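Local structure of V-type ATP synthase alpha chain (Nanoarchaeum equitans Kin4-M, 5BN3) at residues Ala219-Pro224 and Val231-Ile236; Phe211-Gly216 and Val398-Ala403; Ser227-Leu232 and Ala378-Gly383; Gln235-Ala240 and Val316-Ser321. The protein is subunit A of a V-type ATPase, a member of the ATP synthase alpha/beta family whose P-loop nucleotide-binding domain holds adenosine-5'-diphosphate and a magnesium ion. All blocks are in the same frame, centred on the assembly; numbering follows the deposited sequence.

Interaction 1. Residues Ala219-Pro224 and Val231-Ile236; sequences AAVPGP and VLNQQI. With ADP (adenosine-5'-diphosphate), chain C.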
# COMPACT_ATOMS: atom_id res chain seq x y z
N ALA A 219 21.84 5.24 21.52
CA ALA A 219 21.91 4.75 20.14
C ALA A 219 20.80 3.75 19.86
O ALA A 219 20.33 3.06 20.76
CB ALA A 219 23.26 4.11 19.88
N ALA A 220 20.39 3.68 18.60
CA ALA A 220 19.42 2.69 18.16
C ALA A 220 20.11 1.62 17.31
O ALA A 220 20.99 1.94 16.50
CB ALA A 220 18.31 3.35 17.37
N VAL A 221 19.70 0.37 17.48
CA VAL A 221 20.23 -0.74 16.68
C VAL A 221 19.10 -1.49 15.99
O VAL A 221 18.65 -2.53 16.48
CB VAL A 221 21.05 -1.74 17.54
CG1 VAL A 221 21.81 -2.72 16.66
CG2 VAL A 221 22.02 -1.00 18.45
N PRO A 222 18.61 -0.96 14.87
CA PRO A 222 17.56 -1.67 14.12
C PRO A 222 18.16 -2.63 13.10
O PRO A 222 19.24 -2.37 12.57
CB PRO A 222 16.83 -0.54 13.40
CG PRO A 222 17.89 0.49 13.16
CD PRO A 222 18.85 0.39 14.33
N GLY A 223 17.45 -3.73 12.85
CA GLY A 223 17.88 -4.71 11.87
C GLY A 223 16.81 -5.76 11.68
O GLY A 223 15.96 -5.95 12.55
N PRO A 224 16.83 -6.46 10.53
CA PRO A 224 15.90 -7.58 10.32
C PRO A 224 16.31 -8.76 11.18
O PRO A 224 17.38 -8.72 11.80
CB PRO A 224 16.10 -7.92 8.84
CG PRO A 224 17.48 -7.43 8.52
CD PRO A 224 17.67 -6.19 9.35
N VAL A 231 23.58 -10.28 19.53
CA VAL A 231 25.01 -10.50 19.72
C VAL A 231 25.73 -9.17 19.92
O VAL A 231 26.60 -9.05 20.79
CB VAL A 231 25.63 -11.26 18.53
CG1 VAL A 231 27.14 -11.26 18.61
CG2 VAL A 231 25.11 -12.69 18.49
N LEU A 232 25.36 -8.16 19.13
CA LEU A 232 25.99 -6.85 19.25
C LEU A 232 25.76 -6.24 20.62
O LEU A 232 26.69 -5.71 21.23
CB LEU A 232 25.48 -5.90 18.16
CG LEU A 232 26.17 -4.53 18.16
CD1 LEU A 232 27.66 -4.71 17.93
CD2 LEU A 232 25.59 -3.61 17.11
N ASN A 233 24.53 -6.32 21.11
CA ASN A 233 24.22 -5.80 22.44
C ASN A 233 24.92 -6.58 23.55
O ASN A 233 25.36 -6.00 24.54
CB ASN A 233 22.70 -5.76 22.67
CG ASN A 233 22.08 -4.45 22.23
OD1 ASN A 233 22.01 -3.49 23.00
ND2 ASN A 233 21.62 -4.40 20.98
N GLN A 234 25.01 -7.90 23.38
CA GLN A 234 25.71 -8.74 24.34
C GLN A 234 27.21 -8.45 24.36
O GLN A 234 27.84 -8.50 25.41
CB GLN A 234 25.46 -10.23 24.05
CG GLN A 234 24.07 -10.72 24.44
CD GLN A 234 23.83 -12.18 24.09
OE1 GLN A 234 24.61 -12.78 23.35
NE2 GLN A 234 22.76 -12.74 24.62
N GLN A 235 27.77 -8.17 23.19
CA GLN A 235 29.18 -7.78 23.08
C GLN A 235 29.44 -6.48 23.82
O GLN A 235 30.45 -6.33 24.51
CB GLN A 235 29.59 -7.62 21.62
CG GLN A 235 29.80 -8.93 20.89
CD GLN A 235 30.85 -9.80 21.55
OE1 GLN A 235 30.52 -10.77 22.24
NE2 GLN A 235 32.12 -9.46 21.35
N ILE A 236 28.52 -5.53 23.67
CA ILE A 236 28.61 -4.28 24.41
C ILE A 236 28.49 -4.56 25.91
O ILE A 236 29.28 -4.06 26.70
CB ILE A 236 27.52 -3.28 23.97
CG1 ILE A 236 27.72 -2.90 22.50
CG2 ILE A 236 27.54 -2.04 24.84
CD1 ILE A 236 26.63 -2.02 21.93
PB ADP C . 19.19 -10.85 15.75
O1B ADP C . 19.36 -9.57 14.97
O2B ADP C . 19.22 -10.68 17.24
O3B ADP C . 18.06 -11.71 15.23
PA ADP C . 21.52 -12.39 16.42
O1A ADP C . 22.17 -11.37 17.32
O2A ADP C . 20.80 -13.56 17.03
O3A ADP C . 20.54 -11.64 15.38
O5' ADP C . 22.65 -12.95 15.43
C5' ADP C . 22.28 -13.79 14.33
C4' ADP C . 23.44 -14.71 13.96
O4' ADP C . 24.58 -13.93 13.54
C3' ADP C . 23.86 -15.53 15.17
O3' ADP C . 23.85 -16.92 14.83
C2' ADP C . 25.26 -15.06 15.50
O2' ADP C . 26.11 -16.16 15.82
C1' ADP C . 25.74 -14.33 14.26
N9 ADP C . 26.54 -13.15 14.66
C8 ADP C . 26.06 -11.91 14.89
N7 ADP C . 27.06 -11.06 15.23
C5 ADP C . 28.21 -11.76 15.22
C6 ADP C . 29.64 -11.47 15.49
N6 ADP C . 30.05 -10.23 15.84
N1 ADP C . 30.52 -12.49 15.36
C2 ADP C . 30.12 -13.73 15.01
N3 ADP C . 28.84 -14.07 14.75
C4 ADP C . 27.86 -13.14 14.84
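V221, near the end of strand 218-222, faces N233 of helix 229-239 with their CA atoms 8.6 Å apart, so strand and helix are separated by a single layer of side chains. The pair is the strand and helix of a P-loop (Walker A) unit: the chain leaves the strand at G223, rounds the phosphates of ADP and enters the helix that packs back on the strand. In the sheet, strand 370-379 runs parallel beside 218-222 and pairs with it through backbone bonds, such as that between V221 and G377.

The packing is apolar and slight. V221 CG1 meets one branch of L232, its CD2, at 3.9 Å. V221 CG1 and L232 CG are each anti to their own backbone N (chi1 -169° and -176°), which brings these two branches together, the side chains meeting at a slant. The other methyl of V221, CG2, stands 4.3 Å from N233 ND2, a loose approach without a hydrogen bond. The N233 amide is engaged by others: ND2 donates back to K229 O one turn earlier, and OD1 receives N318 ND2 from strand 314-320.

One turn before Q235, the backbone of V231 serves the ligand. V231 N donates to ADP O1A over 2.8 Å, nearly straight at 165°, while the side chain leans on the base, with V231 CG1 3.4 Å from ADP N7.

Interaction 2. Residues Phe211-Gly216 and Val398-Ala403; sequences FPIAKG and VGALWA
W402, I213 and F211 bury most of the surface in this contact, and the indole of W402 lies against both of the others. Its NE1 donates to F211 O over 2.8 Å, with an N-H...O angle of 152°. The oxygen sits at the ring edge, close to the indole plane, and the donor in turn lies in the carbonyl plane. F211 CB also rests 3.6 Å from W402 NE1, but the phenyl ring leads away from the contact and meets the ring of F449 on helix 441-458.

I213 crosses W402 at about a right angle. Its CG1 is wedged between the backbone N and the carbonyl carbon (chi1 59°), a turn that sets both branches against the six-membered ring of the indole: CG2 comes within 4.1 Å of W402 CZ2, and CD1 lies 4.1 Å from W402 CH2. The same CG2 presses on A400 CB at 3.5 Å, tighter than usual for two methyl carbons.

The loop after helix 205-210 is thereby joined to strand 400-401 inside the nucleotide-binding domain. A single directional bond satisfies the buried indole N-H and should fix the rotation of the ring, while the apolar carbons of I213 and A400 supply close packing beside it.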
# COMPACT_ATOMS: atom_id res chain seq x y z
N PHE A 211 31.37 5.05 14.43
CA PHE A 211 30.14 5.71 14.89
C PHE A 211 30.00 5.77 16.42
O PHE A 211 28.99 5.34 16.96
CB PHE A 211 28.92 5.00 14.29
CG PHE A 211 29.00 4.79 12.80
CD1 PHE A 211 28.72 5.83 11.93
CD2 PHE A 211 29.37 3.56 12.28
CE1 PHE A 211 28.80 5.64 10.56
CE2 PHE A 211 29.45 3.37 10.91
CZ PHE A 211 29.17 4.41 10.05
N PRO A 212 31.00 6.36 17.10
CA PRO A 212 30.94 6.32 18.57
C PRO A 212 29.93 7.30 19.15
O PRO A 212 29.63 8.32 18.53
CB PRO A 212 32.36 6.75 18.97
CG PRO A 212 32.78 7.68 17.88
CD PRO A 212 32.17 7.11 16.62
N ILE A 213 29.40 6.97 20.32
CA ILE A 213 28.61 7.93 21.09
C ILE A 213 29.39 8.30 22.35
O ILE A 213 30.38 7.66 22.69
CB ILE A 213 27.24 7.36 21.50
CG1 ILE A 213 27.40 6.09 22.34
CG2 ILE A 213 26.40 7.07 20.29
CD1 ILE A 213 26.07 5.52 22.82
N ALA A 214 28.92 9.33 23.05
CA ALA A 214 29.56 9.73 24.30
C ALA A 214 28.93 8.98 25.47
O ALA A 214 27.82 8.45 25.34
CB ALA A 214 29.42 11.22 24.50
N LYS A 215 29.64 8.93 26.59
CA LYS A 215 29.06 8.39 27.82
C LYS A 215 27.86 9.23 28.21
O LYS A 215 27.95 10.45 28.34
CB LYS A 215 30.08 8.41 28.97
CG LYS A 215 31.03 7.23 29.01
CD LYS A 215 31.59 7.04 30.42
CE LYS A 215 32.59 5.90 30.47
NZ LYS A 215 32.03 4.63 29.94
N GLY A 216 26.72 8.57 28.41
CA GLY A 216 25.49 9.27 28.71
C GLY A 216 24.67 9.49 27.46
O GLY A 216 23.58 10.06 27.52
N VAL A 398 17.37 9.47 19.67
CA VAL A 398 18.70 8.98 20.04
C VAL A 398 19.84 9.75 19.36
O VAL A 398 19.60 10.54 18.44
CB VAL A 398 18.85 7.47 19.76
CG1 VAL A 398 17.81 6.69 20.54
CG2 VAL A 398 18.73 7.17 18.27
N GLY A 399 21.07 9.51 19.81
CA GLY A 399 22.22 10.25 19.33
C GLY A 399 23.00 9.55 18.22
O GLY A 399 23.90 10.15 17.63
N ALA A 400 22.66 8.30 17.94
CA ALA A 400 23.30 7.56 16.86
C ALA A 400 22.43 6.45 16.29
O ALA A 400 21.60 5.87 17.00
CB ALA A 400 24.63 6.98 17.32
N LEU A 401 22.65 6.15 15.01
CA LEU A 401 22.03 5.01 14.36
C LEU A 401 23.09 3.96 14.06
O LEU A 401 24.00 4.20 13.27
CB LEU A 401 21.35 5.44 13.06
CG LEU A 401 20.91 4.34 12.09
CD1 LEU A 401 19.94 3.39 12.77
CD2 LEU A 401 20.28 4.92 10.82
N TRP A 402 22.98 2.80 14.69
CA TRP A 402 23.84 1.67 14.37
C TRP A 402 23.03 0.67 13.56
O TRP A 402 22.52 -0.32 14.08
CB TRP A 402 24.39 1.04 15.65
CG TRP A 402 25.33 1.95 16.40
CD1 TRP A 402 26.01 3.02 15.89
CD2 TRP A 402 25.69 1.88 17.80
NE1 TRP A 402 26.76 3.62 16.88
CE2 TRP A 402 26.59 2.94 18.05
CE3 TRP A 402 25.34 1.03 18.85
CZ2 TRP A 402 27.14 3.16 19.32
CZ3 TRP A 402 25.89 1.25 20.10
CH2 TRP A 402 26.78 2.31 20.33
N ALA A 403 22.90 0.94 12.26
CA ALA A 403 22.01 0.17 11.39
C ALA A 403 22.60 -1.15 10.93
O ALA A 403 23.71 -1.19 10.38
CB ALA A 403 21.61 1.00 10.18

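Interaction 3. Residues Ser227-Leu232 and Ala378-Gly383; sequences SGKTVL and AVSPPG. With MG (magnesium ion), chain K; ADP (adenosine-5'-diphosphate), chain C.
K229 alone of the residues from S227 to L232 reaches across to A378, V379 and S380; the residues before and after it deal mainly with the ligand and the metal. S227 comes first, its OG hydrogen-bonded to P224 O within the turn. G228, the N-cap of the helix, donates from N to ADP O1B at 2.9 Å with a backbone (phi 118°) suited to glycine.

K229 adds two more donors to that oxygen: its backbone N at 2.9 Å and its NZ, which approaches O1B to 2.6 Å. O1B is thus gripped by three N-H groups. To reach it the lysine chain bends at chi3 and chi4 (-112° and 53°), and the bend lays CD against V379 O at 3.1 Å, with A378 CB 4.1 Å from CD. NZ also donates to a water that is hydrogen-bonded to S380 OG, which itself pairs with S321 OG. Y297 of the neighbouring NEQ263 subunit packs on both K229 and S380.

T230 turns to the metal. Its N bonds ADP O2B, and its OG1 binds the magnesium ion at 2.0 Å while pairing with D320 OD2; O2B and four waters complete six ligands. L232 N closes the first helical turn on G228 O. Backbone amides, lysine and metal-binding threonine gathered on a diphosphate are the hallmark of the Walker A P-loop.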
# COMPACT_ATOMS: atom_id res chain seq x y z
N SER A 227 20.16 -10.44 11.79
CA SER A 227 21.18 -9.48 11.37
C SER A 227 22.25 -9.22 12.45
O SER A 227 23.34 -8.73 12.14
CB SER A 227 20.55 -8.16 10.90
OG SER A 227 19.85 -7.51 11.94
N GLY A 228 21.94 -9.53 13.70
CA GLY A 228 22.95 -9.50 14.74
C GLY A 228 22.77 -8.54 15.91
O GLY A 228 23.73 -8.25 16.62
N LYS A 229 21.54 -8.06 16.12
CA LYS A 229 21.24 -7.12 17.20
C LYS A 229 21.62 -7.67 18.57
O LYS A 229 22.27 -6.99 19.37
CB LYS A 229 19.75 -6.81 17.25
CG LYS A 229 19.18 -6.01 16.11
CD LYS A 229 17.68 -5.90 16.31
CE LYS A 229 16.91 -6.66 15.25
NZ LYS A 229 17.29 -8.08 15.08
N THR A 230 21.18 -8.89 18.85
CA THR A 230 21.36 -9.51 20.16
C THR A 230 22.83 -9.75 20.49
O THR A 230 23.28 -9.45 21.60
CB THR A 230 20.57 -10.83 20.27
OG1 THR A 230 19.16 -10.56 20.19
CG2 THR A 230 20.88 -11.53 21.58
N VAL A 231 23.58 -10.28 19.53
CA VAL A 231 25.01 -10.50 19.72
C VAL A 231 25.73 -9.17 19.92
O VAL A 231 26.60 -9.05 20.79
CB VAL A 231 25.63 -11.26 18.53
CG1 VAL A 231 27.14 -11.26 18.61
CG2 VAL A 231 25.11 -12.69 18.49
N LEU A 232 25.36 -8.16 19.13
CA LEU A 232 25.99 -6.85 19.25
C LEU A 232 25.76 -6.24 20.62
O LEU A 232 26.69 -5.71 21.23
CB LEU A 232 25.48 -5.90 18.16
CG LEU A 232 26.17 -4.53 18.16
CD1 LEU A 232 27.66 -4.71 17.93
CD2 LEU A 232 25.59 -3.61 17.11
N ALA A 378 17.74 -1.80 20.89
CA ALA A 378 17.59 -2.60 19.68
C ALA A 378 16.16 -2.44 19.14
O ALA A 378 15.21 -2.30 19.91
CB ALA A 378 17.89 -4.05 19.96
N VAL A 379 16.02 -2.44 17.82
CA VAL A 379 14.71 -2.32 17.19
C VAL A 379 14.54 -3.45 16.18
O VAL A 379 15.49 -3.80 15.47
CB VAL A 379 14.54 -0.96 16.47
CG1 VAL A 379 13.09 -0.77 16.04
CG2 VAL A 379 14.96 0.18 17.37
N SER A 380 13.34 -4.02 16.12
CA SER A 380 13.08 -5.16 15.24
C SER A 380 12.03 -4.84 14.19
O SER A 380 10.89 -5.31 14.29
CB SER A 380 12.63 -6.37 16.06
OG SER A 380 13.51 -6.62 17.14
N PRO A 381 12.40 -4.05 13.17
CA PRO A 381 11.44 -3.63 12.14
C PRO A 381 10.89 -4.81 11.34
O PRO A 381 11.66 -5.67 10.90
CB PRO A 381 12.28 -2.72 11.23
CG PRO A 381 13.68 -3.19 11.42
CD PRO A 381 13.76 -3.58 12.87
N PRO A 382 9.57 -4.85 11.15
CA PRO A 382 8.94 -5.92 10.38
C PRO A 382 9.49 -5.95 8.96
O PRO A 382 9.50 -4.91 8.29
CB PRO A 382 7.46 -5.52 10.36
CG PRO A 382 7.29 -4.65 11.57
CD PRO A 382 8.58 -3.91 11.71
N GLY A 383 9.97 -7.11 8.52
CA GLY A 383 10.50 -7.26 7.17
C GLY A 383 11.78 -6.48 6.90
O GLY A 383 12.20 -6.36 5.75
MG MG K . 17.87 -11.20 18.73
PB ADP C . 19.19 -10.85 15.75
O1B ADP C . 19.36 -9.57 14.97
O2B ADP C . 19.22 -10.68 17.24
O3B ADP C . 18.06 -11.71 15.23
PA ADP C . 21.52 -12.39 16.42
O1A ADP C . 22.17 -11.37 17.32
O2A ADP C . 20.80 -13.56 17.03
O3A ADP C . 20.54 -11.64 15.38
O5' ADP C . 22.65 -12.95 15.43
C5' ADP C . 22.28 -13.79 14.33
C4' ADP C . 23.44 -14.71 13.96
O4' ADP C . 24.58 -13.93 13.54
C3' ADP C . 23.86 -15.53 15.17
O3' ADP C . 23.85 -16.92 14.83
C2' ADP C . 25.26 -15.06 15.50
O2' ADP C . 26.11 -16.16 15.82
C1' ADP C . 25.74 -14.33 14.26
N9 ADP C . 26.54 -13.15 14.66
C8 ADP C . 26.06 -11.91 14.89
N7 ADP C . 27.06 -11.06 15.23
C5 ADP C . 28.21 -11.76 15.22
C6 ADP C . 29.64 -11.47 15.49
N6 ADP C . 30.05 -10.23 15.84
N1 ADP C . 30.52 -12.49 15.36
C2 ADP C . 30.12 -13.73 15.01
N3 ADP C . 28.84 -14.07 14.75
C4 ADP C . 27.86 -13.14 14.84
O HOH W 1 15.17 -8.78 16.94
O HOH W 2 18.90 -13.00 18.77
O HOH W 3 16.52 -11.80 17.27
O HOH W 4 16.85 -9.41 18.91
O HOH W 5 16.63 -11.86 20.28

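Interaction 4. Residues Gln235-Ala240 and Val316-Ser321; sequences QIAKWA and VVNADS
I236 and A237 meet the two ends of one amide, that of N318, where helix 229-239 lies against strand 314-320; the CA atoms of A237 and N318 are 7.3 Å apart. N318 points at the helix with CG anti to its own carbonyl carbon (chi1 -57°), and the amide is turned about 90° at chi2, which sends nitrogen and oxygen to different helix residues. ND2 lies 3.8 Å from I236 CG2, the branch that is anti to the I236 backbone N. The other arm of I236 leaves the contact, with CD1 on the indole of W402. OD1 of N318 faces A237 CB at 4.0 Å.

Polar needs are met unevenly. N318 ND2 gives its hydrogen bond to N233, one turn back along the helix, whereas OD1 is buried without a partner in the model, probably at some energetic cost.

The strand is an inner one of the parallel core of the P-loop fold, between strands 244-250 and 370-379. At its end D320 bonds T230 OG1, a ligand of the magnesium ion, consistent with a Walker B position; a cis peptide then leads to S321, whose OG caps the next helix at S323 N.

On the helix face turned from the sheet, K238 NZ donates to Q235 OE1 at 3.1 Å, nearly in line with the carbonyl. Q235 NE2 and W239 NE1 both bond S499 OG, and K238 CB sits 3.7 Å above one face of the W239 indole, displaced toward the rim.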
# COMPACT_ATOMS: atom_id res chain seq x y z
N GLN A 235 27.77 -8.17 23.19
CA GLN A 235 29.18 -7.78 23.08
C GLN A 235 29.44 -6.48 23.82
O GLN A 235 30.45 -6.33 24.51
CB GLN A 235 29.59 -7.62 21.62
CG GLN A 235 29.80 -8.93 20.89
CD GLN A 235 30.85 -9.80 21.55
OE1 GLN A 235 30.52 -10.77 22.24
NE2 GLN A 235 32.12 -9.46 21.35
N ILE A 236 28.52 -5.53 23.67
CA ILE A 236 28.61 -4.28 24.41
C ILE A 236 28.49 -4.56 25.91
O ILE A 236 29.28 -4.06 26.70
CB ILE A 236 27.52 -3.28 23.97
CG1 ILE A 236 27.72 -2.90 22.50
CG2 ILE A 236 27.54 -2.04 24.84
CD1 ILE A 236 26.63 -2.02 21.93
N ALA A 237 27.50 -5.37 26.29
CA ALA A 237 27.32 -5.73 27.70
C ALA A 237 28.57 -6.41 28.28
O ALA A 237 28.86 -6.26 29.47
CB ALA A 237 26.11 -6.62 27.85
N LYS A 238 29.30 -7.15 27.44
CA LYS A 238 30.52 -7.83 27.86
C LYS A 238 31.69 -6.88 28.11
O LYS A 238 32.27 -6.87 29.19
CB LYS A 238 30.97 -8.84 26.80
CG LYS A 238 30.30 -10.20 26.84
CD LYS A 238 30.99 -11.13 25.85
CE LYS A 238 30.07 -12.25 25.40
NZ LYS A 238 30.69 -13.04 24.29
N TRP A 239 32.04 -6.11 27.09
CA TRP A 239 33.32 -5.39 27.09
C TRP A 239 33.24 -3.88 27.27
O TRP A 239 34.27 -3.21 27.27
CB TRP A 239 34.09 -5.68 25.80
CG TRP A 239 34.21 -7.14 25.45
CD1 TRP A 239 33.90 -7.73 24.26
CD2 TRP A 239 34.69 -8.20 26.30
NE1 TRP A 239 34.15 -9.08 24.31
CE2 TRP A 239 34.64 -9.39 25.55
CE3 TRP A 239 35.16 -8.24 27.62
CZ2 TRP A 239 35.04 -10.62 26.09
CZ3 TRP A 239 35.55 -9.46 28.14
CH2 TRP A 239 35.49 -10.63 27.38
N ALA A 240 32.04 -3.32 27.42
CA ALA A 240 31.91 -1.87 27.54
C ALA A 240 32.66 -1.31 28.75
O ALA A 240 32.67 -1.91 29.82
CB ALA A 240 30.45 -1.46 27.61
N VAL A 316 25.40 1.52 31.63
CA VAL A 316 24.83 1.30 30.31
C VAL A 316 23.62 0.37 30.39
O VAL A 316 23.66 -0.66 31.07
CB VAL A 316 25.87 0.76 29.29
CG1 VAL A 316 26.54 -0.49 29.82
CG2 VAL A 316 25.22 0.49 27.94
N VAL A 317 22.54 0.76 29.73
CA VAL A 317 21.37 -0.09 29.61
C VAL A 317 21.23 -0.58 28.18
O VAL A 317 21.19 0.24 27.25
CB VAL A 317 20.08 0.65 30.02
CG1 VAL A 317 18.86 -0.15 29.60
CG2 VAL A 317 20.05 0.88 31.51
N ASN A 318 21.18 -1.89 28.00
CA ASN A 318 20.89 -2.48 26.70
C ASN A 318 19.46 -3.01 26.70
O ASN A 318 19.09 -3.82 27.55
CB ASN A 318 21.86 -3.63 26.37
CG ASN A 318 23.31 -3.19 26.41
OD1 ASN A 318 23.98 -3.30 27.44
ND2 ASN A 318 23.82 -2.71 25.28
N ALA A 319 18.64 -2.55 25.75
CA ALA A 319 17.25 -2.99 25.66
C ALA A 319 16.99 -3.76 24.37
O ALA A 319 17.04 -3.18 23.28
CB ALA A 319 16.31 -1.80 25.78
N ASP A 320 16.68 -5.04 24.51
CA ASP A 320 16.52 -5.95 23.37
C ASP A 320 15.24 -6.76 23.58
O ASP A 320 15.23 -7.71 24.36
CB ASP A 320 17.73 -6.88 23.31
CG ASP A 320 17.67 -7.87 22.16
OD1 ASP A 320 16.95 -7.61 21.16
OD2 ASP A 320 18.35 -8.92 22.24
N SER A 321 14.15 -6.41 22.89
CA SER A 321 14.11 -5.34 21.90
C SER A 321 12.95 -4.38 22.17
O SER A 321 11.91 -4.79 22.68
CB SER A 321 13.95 -5.95 20.50
OG SER A 321 13.31 -5.06 19.62

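From the N terminus, residues 211-216 open the longest loop, which interaction 2 closes at 398-403; the other three contacts lie within it. Interaction 1 then closes the shortest, only six residues between strand 218-222 and helix 229-239. Interaction 3 sets out from the residues where interaction 1 ends, sharing V231 and L232, and closes at 378-383. Interaction 4 begins at Q235 and I236, where interaction 1 ends, and falls wholly within interaction 3. Helix 229-239 thus meets strands 218-222, 370-379 and 314-320 in turn, while A220 bonds the backbones of A400 and W402, tying interaction 2 to the edge of the same nucleotide-binding core.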